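2-dehydropantoate 2-reductase, putative (Enterococcus faecalis, PDB 2EW2) probably catalyses the NADPH-dependent reduction of ketopantoate (2-dehydropantoate) to pantoate, a step on the route to pantothenate. Local coordinates at residues T131-G136 / A174-S179. Residues are numbered along the deposited sequence; the frame is centred on the assembly and turned at random. Where two conformers were deposited one is given.
Sequences TMWTAG and AGLNPS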
loop_
_atom_site.group_PDB
_atom_site.type_symbol
_atom_site.label_atom_id
_atom_site.label_comp_id
_atom_site.label_asym_id
_atom_site.label_seq_id
_atom_site.Cartn_x
_atom_site.Cartn_y
_atom_site.Cartn_z
ATOM N N THR B 131 22.406 21.410 -10.210
ATOM C CA THR B 131 23.783 21.843 -10.011
ATOM C C THR B 131 24.697 20.643 -9.768
ATOM O O THR B 131 24.408 19.791 -8.928
ATOM C CB THR B 131 23.920 22.909 -8.896
ATOM O OG1 THR B 131 25.296 23.224 -8.725
ATOM C CG2 THR B 131 23.352 22.438 -7.555
HETATM N N MSE B 132 25.786 20.582 -10.523
HETATM C CA MSE B 132 26.768 19.509 -10.391
HETATM C C MSE B 132 28.001 19.967 -9.600
HETATM O O MSE B 132 28.942 19.188 -9.396
HETATM C CB MSE B 132 27.183 18.974 -11.770
HETATM C CG MSE B 132 26.094 18.196 -12.540
HETATM SE SE MSE B 132 24.702 19.333 -13.336
HETATM C CE MSE B 132 23.905 18.016 -14.580
ATOM N N TRP B 133 27.999 21.224 -9.156
ATOM C CA TRP B 133 29.110 21.771 -8.344
ATOM C C TRP B 133 29.108 21.118 -6.961
ATOM O O TRP B 133 28.103 20.535 -6.546
ATOM C CB TRP B 133 29.002 23.294 -8.175
ATOM C CG TRP B 133 29.289 24.078 -9.421
ATOM C CD1 TRP B 133 28.387 24.465 -10.366
ATOM C CD2 TRP B 133 30.568 24.551 -9.869
ATOM N NE1 TRP B 133 29.023 25.152 -11.382
ATOM C CE2 TRP B 133 30.360 25.226 -11.098
ATOM C CE3 TRP B 133 31.866 24.481 -9.349
ATOM C CZ2 TRP B 133 31.400 25.829 -11.814
ATOM C CZ3 TRP B 133 32.900 25.074 -10.063
ATOM C CH2 TRP B 133 32.659 25.748 -11.285
ATOM N N THR B 134 30.231 21.213 -6.252
ATOM C CA THR B 134 30.298 20.766 -4.860
ATOM C C THR B 134 30.620 21.982 -3.987
ATOM O O THR B 134 31.152 22.975 -4.468
ATOM C CB THR B 134 31.339 19.627 -4.653
ATOM O OG1 THR B 134 32.660 20.118 -4.917
ATOM C CG2 THR B 134 31.048 18.439 -5.585
ATOM N N ALA B 135 30.263 21.912 -2.715
ATOM C CA ALA B 135 30.600 22.955 -1.750
ATOM C C ALA B 135 30.605 22.369 -0.344
ATOM O O ALA B 135 29.789 21.513 -0.036
ATOM C CB ALA B 135 29.609 24.101 -1.832
ATOM N N GLY B 136 31.510 22.839 0.510
ATOM C CA GLY B 136 31.536 22.368 1.905
ATOM C C GLY B 136 31.363 23.504 2.879
ATOM O O GLY B 136 31.770 24.617 2.603
ATOM N N ALA B 174 29.997 34.405 -14.673
ATOM C CA ALA B 174 30.363 34.129 -13.290
ATOM C C ALA B 174 31.153 32.834 -13.116
ATOM O O ALA B 174 31.514 32.490 -11.993
ATOM C CB ALA B 174 29.108 34.107 -12.407
ATOM N N GLY B 175 31.403 32.119 -14.210
ATOM C CA GLY B 175 32.201 30.885 -14.185
ATOM C C GLY B 175 31.453 29.647 -13.708
ATOM O O GLY B 175 32.059 28.633 -13.355
ATOM N N LEU B 176 30.121 29.710 -13.712
ATOM C CA LEU B 176 29.326 28.615 -13.166
ATOM C C LEU B 176 29.119 27.466 -14.141
ATOM O O LEU B 176 28.497 26.468 -13.784
ATOM C CB LEU B 176 27.996 29.144 -12.627
ATOM C CG LEU B 176 28.040 29.854 -11.270
ATOM C CD1 LEU B 176 26.808 30.686 -11.055
ATOM C CD2 LEU B 176 28.163 28.809 -10.166
ATOM N N ASN B 177 29.664 27.584 -15.357
ATOM C CA ASN B 177 29.507 26.565 -16.422
ATOM C C ASN B 177 28.043 26.139 -16.695
ATOM O O ASN B 177 27.719 24.944 -16.710
ATOM C CB ASN B 177 30.398 25.330 -16.183
ATOM C CG ASN B 177 31.897 25.630 -16.325
ATOM O OD1 ASN B 177 32.328 26.400 -17.194
ATOM N ND2 ASN B 177 32.690 25.020 -15.462
ATOM N N PRO B 178 27.164 27.121 -16.968
ATOM C CA PRO B 178 25.754 26.822 -17.214
ATOM C C PRO B 178 25.503 26.275 -18.607
ATOM O O PRO B 178 26.297 26.517 -19.520
ATOM C CB PRO B 178 25.109 28.196 -17.115
ATOM C CG PRO B 178 26.142 29.095 -17.686
ATOM C CD PRO B 178 27.429 28.569 -17.089
ATOM N N SER B 179 24.401 25.552 -18.770
ATOM C CA SER B 179 23.884 25.266 -20.080
ATOM C C SER B 179 22.362 25.216 -20.018
ATOM O O SER B 179 21.785 24.854 -18.994
ATOM C CB SER B 179 24.437 23.944 -20.622
ATOM O OG SER B 179 23.865 22.837 -19.966
#
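The indole NE1 of Trp-133 donates a hydrogen bond of 2.8 Å to the backbone O of Leu-176, fairly straight at 155° on the hydrogen. The carbonyl oxygen lies in the ring plane, but the donor sits well above the plane of the carbonyl, 39° out of it. CG beside the backbone N (chi1 -71°) sends the tryptophan ring across to 174-179, where the NE1 bond and the leucine limit its rotation. Around the six-membered part, the O of Gly-175 approaches Trp-133 CZ2 obliquely at 3.3 Å. Leu-176 also gives its side chain: CD2 lies over one face of the indole, offset toward the rim and 3.9 Å from Trp-133 NE1, so one residue supplies the acceptor and part of the apolar cover. Asn-177 ND2 comes 4.0 Å from Trp-133 CZ2, while its hydrogen bond goes to the O of Gly-149. Within 131-136, a weak bond runs from the backbone N of Trp-133 to Thr-131 OG1. Gly-175, with positive phi, closes helix 161-173 in a Schellman motif, and the chain then turns into strand 178-180 at the edge of the Rossmann-type sheet. The indole thus ties the loop after strand 126-131 to that helix-to-strand turn across the end of intervening strand 151-155, touching Ile-151, with Arg-17 and Leu-18 of helix 13-24 packed against Trp-133 and Leu-176 respectively.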